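Local coordinates for protein CDP-glucose-4,6-dehydratase (Yersinia pseudotuberculosis, PDB 1RKX) that catalyses the 4,6-dehydration of CDP-D-glucose, probably with the NAD it binds as cofactor, in a Rossmann-type fold of the short-chain dehydrogenase/reductase family, at residues C[187-199]-C[231-245]. Residues are numbered along the deposited sequence; the frame is centred on the assembly and turned at random.
Sequences AVATVRAGNVIGG and PWQHVLEPLSGYLLL. With NAD (nicotinamide-adenine-dinucleotide), chain G.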
# COMPACT_ATOMS: atom_id res chain seq x y z
N ALA C 187 -22.49 8.41 17.39
CA ALA C 187 -21.92 7.74 16.22
C ALA C 187 -21.45 8.84 15.27
O ALA C 187 -22.26 9.55 14.69
CB ALA C 187 -22.97 6.86 15.55
N VAL C 188 -20.13 8.96 15.11
CA VAL C 188 -19.54 10.00 14.27
C VAL C 188 -18.95 9.49 12.95
O VAL C 188 -18.15 8.56 12.94
CB VAL C 188 -18.43 10.73 15.05
CG1 VAL C 188 -17.89 11.90 14.23
CG2 VAL C 188 -18.96 11.20 16.39
N ALA C 189 -19.32 10.14 11.86
CA ALA C 189 -18.83 9.75 10.54
C ALA C 189 -18.44 10.96 9.69
O ALA C 189 -18.82 12.09 9.98
CB ALA C 189 -19.89 8.93 9.81
N THR C 190 -17.67 10.71 8.63
CA THR C 190 -17.31 11.76 7.70
C THR C 190 -17.83 11.33 6.34
O THR C 190 -17.94 10.13 6.06
CB THR C 190 -15.77 11.99 7.61
OG1 THR C 190 -15.10 10.76 7.32
CG2 THR C 190 -15.25 12.59 8.91
N VAL C 191 -18.19 12.30 5.50
CA VAL C 191 -18.69 12.00 4.17
C VAL C 191 -17.87 12.78 3.15
O VAL C 191 -17.59 13.97 3.32
CB VAL C 191 -20.21 12.33 4.04
CG1 VAL C 191 -21.01 11.37 4.91
CG2 VAL C 191 -20.49 13.77 4.45
N ARG C 192 -17.48 12.09 2.09
CA ARG C 192 -16.64 12.66 1.06
C ARG C 192 -17.34 12.67 -0.29
O ARG C 192 -17.70 11.61 -0.81
CB ARG C 192 -15.34 11.85 1.00
CG ARG C 192 -14.70 11.68 2.38
CD ARG C 192 -13.75 10.48 2.46
NE ARG C 192 -13.26 10.28 3.82
CZ ARG C 192 -12.53 9.24 4.21
NH1 ARG C 192 -12.22 8.29 3.34
NH2 ARG C 192 -12.12 9.15 5.46
N ALA C 193 -17.50 13.85 -0.86
CA ALA C 193 -18.16 14.00 -2.16
C ALA C 193 -17.74 15.31 -2.80
O ALA C 193 -17.31 16.24 -2.12
CB ALA C 193 -19.68 13.98 -1.97
N GLY C 194 -17.87 15.40 -4.12
CA GLY C 194 -17.49 16.62 -4.80
C GLY C 194 -18.24 16.82 -6.11
O GLY C 194 -19.14 16.04 -6.44
N ASN C 195 -17.88 17.87 -6.84
CA ASN C 195 -18.50 18.16 -8.13
C ASN C 195 -20.03 18.21 -8.05
O ASN C 195 -20.72 17.64 -8.89
CB ASN C 195 -18.09 17.10 -9.14
CG ASN C 195 -16.63 16.71 -9.01
OD1 ASN C 195 -15.73 17.51 -9.28
ND2 ASN C 195 -16.38 15.48 -8.57
N VAL C 196 -20.54 18.89 -7.04
CA VAL C 196 -21.97 18.98 -6.84
C VAL C 196 -22.57 20.12 -7.65
O VAL C 196 -22.06 21.25 -7.63
CB VAL C 196 -22.29 19.19 -5.35
CG1 VAL C 196 -23.78 19.27 -5.15
CG2 VAL C 196 -21.71 18.05 -4.53
N ILE C 197 -23.64 19.82 -8.38
CA ILE C 197 -24.31 20.83 -9.19
C ILE C 197 -25.82 20.80 -8.95
O ILE C 197 -26.37 19.79 -8.49
CB ILE C 197 -24.03 20.62 -10.70
CG1 ILE C 197 -24.40 19.19 -11.12
CG2 ILE C 197 -22.57 20.95 -11.01
CD1 ILE C 197 -24.26 18.92 -12.61
N GLY C 198 -26.48 21.91 -9.24
CA GLY C 198 -27.91 21.98 -9.04
C GLY C 198 -28.42 23.41 -9.14
O GLY C 198 -27.65 24.36 -9.23
N GLY C 199 -29.74 23.55 -9.13
CA GLY C 199 -30.29 24.89 -9.19
C GLY C 199 -29.96 25.58 -7.88
O GLY C 199 -29.91 24.93 -6.83
N PRO C 231 -16.67 14.05 -12.23
CA PRO C 231 -17.83 13.23 -11.88
C PRO C 231 -18.96 14.08 -11.32
O PRO C 231 -19.24 14.06 -10.12
CB PRO C 231 -17.25 12.24 -10.86
CG PRO C 231 -16.16 13.02 -10.22
CD PRO C 231 -15.51 13.74 -11.37
N TRP C 232 -19.61 14.84 -12.20
CA TRP C 232 -20.71 15.71 -11.80
C TRP C 232 -21.89 14.92 -11.23
O TRP C 232 -22.19 13.82 -11.68
CB TRP C 232 -21.20 16.54 -12.99
CG TRP C 232 -20.13 17.37 -13.62
CD1 TRP C 232 -19.55 17.18 -14.85
CD2 TRP C 232 -19.50 18.52 -13.06
NE1 TRP C 232 -18.60 18.14 -15.08
CE2 TRP C 232 -18.55 18.98 -14.00
CE3 TRP C 232 -19.64 19.22 -11.85
CZ2 TRP C 232 -17.74 20.10 -13.77
CZ3 TRP C 232 -18.84 20.33 -11.62
CH2 TRP C 232 -17.90 20.77 -12.57
N GLN C 233 -22.56 15.50 -10.24
CA GLN C 233 -23.72 14.87 -9.63
C GLN C 233 -24.66 15.94 -9.08
O GLN C 233 -24.21 16.97 -8.57
CB GLN C 233 -23.30 13.92 -8.50
CG GLN C 233 -22.46 14.58 -7.42
CD GLN C 233 -21.99 13.60 -6.36
OE1 GLN C 233 -21.06 13.88 -5.60
NE2 GLN C 233 -22.65 12.44 -6.30
N HIS C 234 -25.96 15.69 -9.19
CA HIS C 234 -26.93 16.64 -8.68
C HIS C 234 -26.75 16.69 -7.17
O HIS C 234 -26.48 15.66 -6.53
CB HIS C 234 -28.35 16.19 -9.05
CG HIS C 234 -29.40 17.22 -8.77
ND1 HIS C 234 -29.88 17.47 -7.50
CD2 HIS C 234 -30.04 18.08 -9.59
CE1 HIS C 234 -30.78 18.43 -7.56
NE2 HIS C 234 -30.90 18.82 -8.81
N VAL C 235 -26.89 17.88 -6.60
CA VAL C 235 -26.72 18.08 -5.17
C VAL C 235 -27.53 17.12 -4.30
O VAL C 235 -27.09 16.74 -3.22
CB VAL C 235 -27.04 19.55 -4.78
CG1 VAL C 235 -28.48 19.90 -5.15
CG2 VAL C 235 -26.79 19.76 -3.29
N LEU C 236 -28.70 16.70 -4.77
CA LEU C 236 -29.51 15.79 -3.98
C LEU C 236 -28.94 14.37 -3.88
O LEU C 236 -29.29 13.62 -2.97
CB LEU C 236 -30.94 15.74 -4.53
CG LEU C 236 -31.70 17.07 -4.52
CD1 LEU C 236 -33.08 16.88 -5.12
CD2 LEU C 236 -31.80 17.60 -3.08
N GLU C 237 -28.05 14.00 -4.81
CA GLU C 237 -27.46 12.66 -4.80
C GLU C 237 -26.61 12.43 -3.54
O GLU C 237 -26.89 11.51 -2.77
CB GLU C 237 -26.63 12.44 -6.07
CG GLU C 237 -27.44 12.62 -7.36
CD GLU C 237 -28.10 11.34 -7.86
OE1 GLU C 237 -28.66 10.57 -7.04
OE2 GLU C 237 -28.08 11.11 -9.09
N PRO C 238 -25.56 13.24 -3.31
CA PRO C 238 -24.80 12.98 -2.09
C PRO C 238 -25.63 13.24 -0.84
O PRO C 238 -25.48 12.54 0.16
CB PRO C 238 -23.60 13.93 -2.22
CG PRO C 238 -24.14 15.05 -3.08
CD PRO C 238 -24.93 14.29 -4.12
N LEU C 239 -26.50 14.24 -0.89
CA LEU C 239 -27.34 14.56 0.27
C LEU C 239 -28.20 13.36 0.66
O LEU C 239 -28.41 13.10 1.84
CB LEU C 239 -28.21 15.79 -0.02
CG LEU C 239 -27.61 17.14 0.40
CD1 LEU C 239 -26.22 17.30 -0.20
CD2 LEU C 239 -28.53 18.27 -0.04
N SER C 240 -28.70 12.62 -0.33
CA SER C 240 -29.52 11.45 -0.02
C SER C 240 -28.64 10.47 0.74
O SER C 240 -29.10 9.80 1.66
CB SER C 240 -30.08 10.81 -1.29
OG SER C 240 -29.06 10.28 -2.13
N GLY C 241 -27.36 10.40 0.37
CA GLY C 241 -26.45 9.51 1.05
C GLY C 241 -26.20 9.97 2.48
O GLY C 241 -26.13 9.15 3.40
N TYR C 242 -26.06 11.28 2.68
CA TYR C 242 -25.83 11.84 4.01
C TYR C 242 -27.01 11.51 4.93
O TYR C 242 -26.83 11.16 6.09
CB TYR C 242 -25.69 13.37 3.95
CG TYR C 242 -24.54 13.90 3.11
CD1 TYR C 242 -24.39 15.27 2.91
CD2 TYR C 242 -23.61 13.04 2.51
CE1 TYR C 242 -23.36 15.78 2.12
CE2 TYR C 242 -22.57 13.55 1.71
CZ TYR C 242 -22.46 14.91 1.52
OH TYR C 242 -21.46 15.41 0.72
N LEU C 243 -28.22 11.65 4.39
CA LEU C 243 -29.44 11.38 5.17
C LEU C 243 -29.53 9.90 5.52
O LEU C 243 -29.84 9.55 6.66
CB LEU C 243 -30.68 11.81 4.38
CG LEU C 243 -30.86 13.32 4.14
CD1 LEU C 243 -31.93 13.55 3.08
CD2 LEU C 243 -31.23 14.01 5.45
N LEU C 244 -29.27 9.04 4.54
CA LEU C 244 -29.31 7.60 4.76
C LEU C 244 -28.30 7.21 5.84
O LEU C 244 -28.61 6.41 6.73
CB LEU C 244 -28.98 6.87 3.46
CG LEU C 244 -28.94 5.34 3.52
CD1 LEU C 244 -30.32 4.81 3.91
CD2 LEU C 244 -28.53 4.80 2.15
N LEU C 245 -27.10 7.77 5.76
CA LEU C 245 -26.06 7.48 6.74
C LEU C 245 -26.48 7.96 8.13
O LEU C 245 -26.27 7.26 9.12
CB LEU C 245 -24.75 8.16 6.34
CG LEU C 245 -23.59 8.05 7.34
CD1 LEU C 245 -23.22 6.60 7.56
CD2 LEU C 245 -22.39 8.84 6.81
PA NAD G . -21.21 27.25 0.08
O1A NAD G . -20.16 28.29 0.03
O2A NAD G . -22.45 27.49 -0.70
O5B NAD G . -21.64 26.95 1.60
C5B NAD G . -20.65 27.11 2.65
C4B NAD G . -21.32 27.37 4.00
O4B NAD G . -20.19 27.52 4.89
C3B NAD G . -22.07 28.70 4.05
O3B NAD G . -23.37 28.43 4.61
C2B NAD G . -21.17 29.56 4.91
O2B NAD G . -21.87 30.62 5.60
C1B NAD G . -20.53 28.53 5.81
N9A NAD G . -19.31 29.01 6.44
C8A NAD G . -18.10 29.26 5.85
N7A NAD G . -17.18 29.71 6.70
C5A NAD G . -17.85 29.76 7.91
C6A NAD G . -17.42 30.16 9.20
N6A NAD G . -16.22 30.59 9.53
N1A NAD G . -18.34 30.10 10.22
C2A NAD G . -19.60 29.65 9.91
N3A NAD G . -20.11 29.26 8.76
C4A NAD G . -19.16 29.33 7.78
O3 NAD G . -20.56 25.89 -0.33
PN NAD G . -21.21 24.39 -0.50
O1N NAD G . -21.04 24.08 -1.92
O2N NAD G . -22.63 24.46 -0.07
O5D NAD G . -20.25 23.50 0.38
C5D NAD G . -20.84 22.83 1.50
C4D NAD G . -19.80 21.95 2.18
O4D NAD G . -19.48 20.92 1.19
C3D NAD G . -18.44 22.56 2.54
O3D NAD G . -17.93 21.85 3.69
C2D NAD G . -17.62 22.26 1.30
O2D NAD G . -16.21 22.31 1.60
C1D NAD G . -18.09 20.88 0.96
N1N NAD G . -17.81 20.52 -0.43
C2N NAD G . -18.55 21.02 -1.51
C3N NAD G . -18.29 20.56 -2.91
C7N NAD G . -19.15 21.09 -3.98
O7N NAD G . -18.93 20.68 -5.13
N7N NAD G . -20.14 21.98 -3.76
C4N NAD G . -17.10 19.66 -3.16
C5N NAD G . -16.40 19.25 -1.91
C6N NAD G . -16.72 19.63 -0.69
O HOH W 1 -18.32 15.65 1.40
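Val196 and Ile197 pair in parallel with Gln233 and His234, while strand 187-192 runs nearly antiparallel (166°) to helix 236-245, with 9.8 Å between the two axes. Three backbone bonds tie the short strands: Gln233 N to Asn195 O, Ile197 N to Gln233 O (2.9 Å) and Val235 N to Ile197 O (2.7 Å). With CG1 lying between the backbone N and the carbonyl carbon (chi1 54°), Ile197 CG2 falls anti to that carbon and meets Trp232 CE3 at 3.5 Å, the two side chains crossing at about a right angle. Where the second strand ends, the imidazole of His234 caps the turn into the helix: Leu236 N donates almost straight (172°) to ND1, close to the ring plane, and Ile197 O lies over one ring face, near the rim. In this Rossmann fold of the extended SDR type, strand 187-192 belongs to the central parallel sheet; the helix packs against its Ala189 and Val191, and against Ala193 just after, where Pro238 CB meets Ala193 CB. Val191 CG2 sits over one face of the Tyr242 ring, a CH-pi contact 3.7 Å from the centroid; Pro238 O lies above the opposite face, toward its rim. Beyond it, Leu245 CD2 reaches both Val191 CG1 and Ala189 CB. Tyr242 OH touches Ala193 CB, bonds to Lys21 NZ and shares a water with Val191 O. Ala193 and Gly194 skirt the nicotinamide ring of NAD, whose carboxamide oxygen O7N accepts from Val196 N at 3.1 Å.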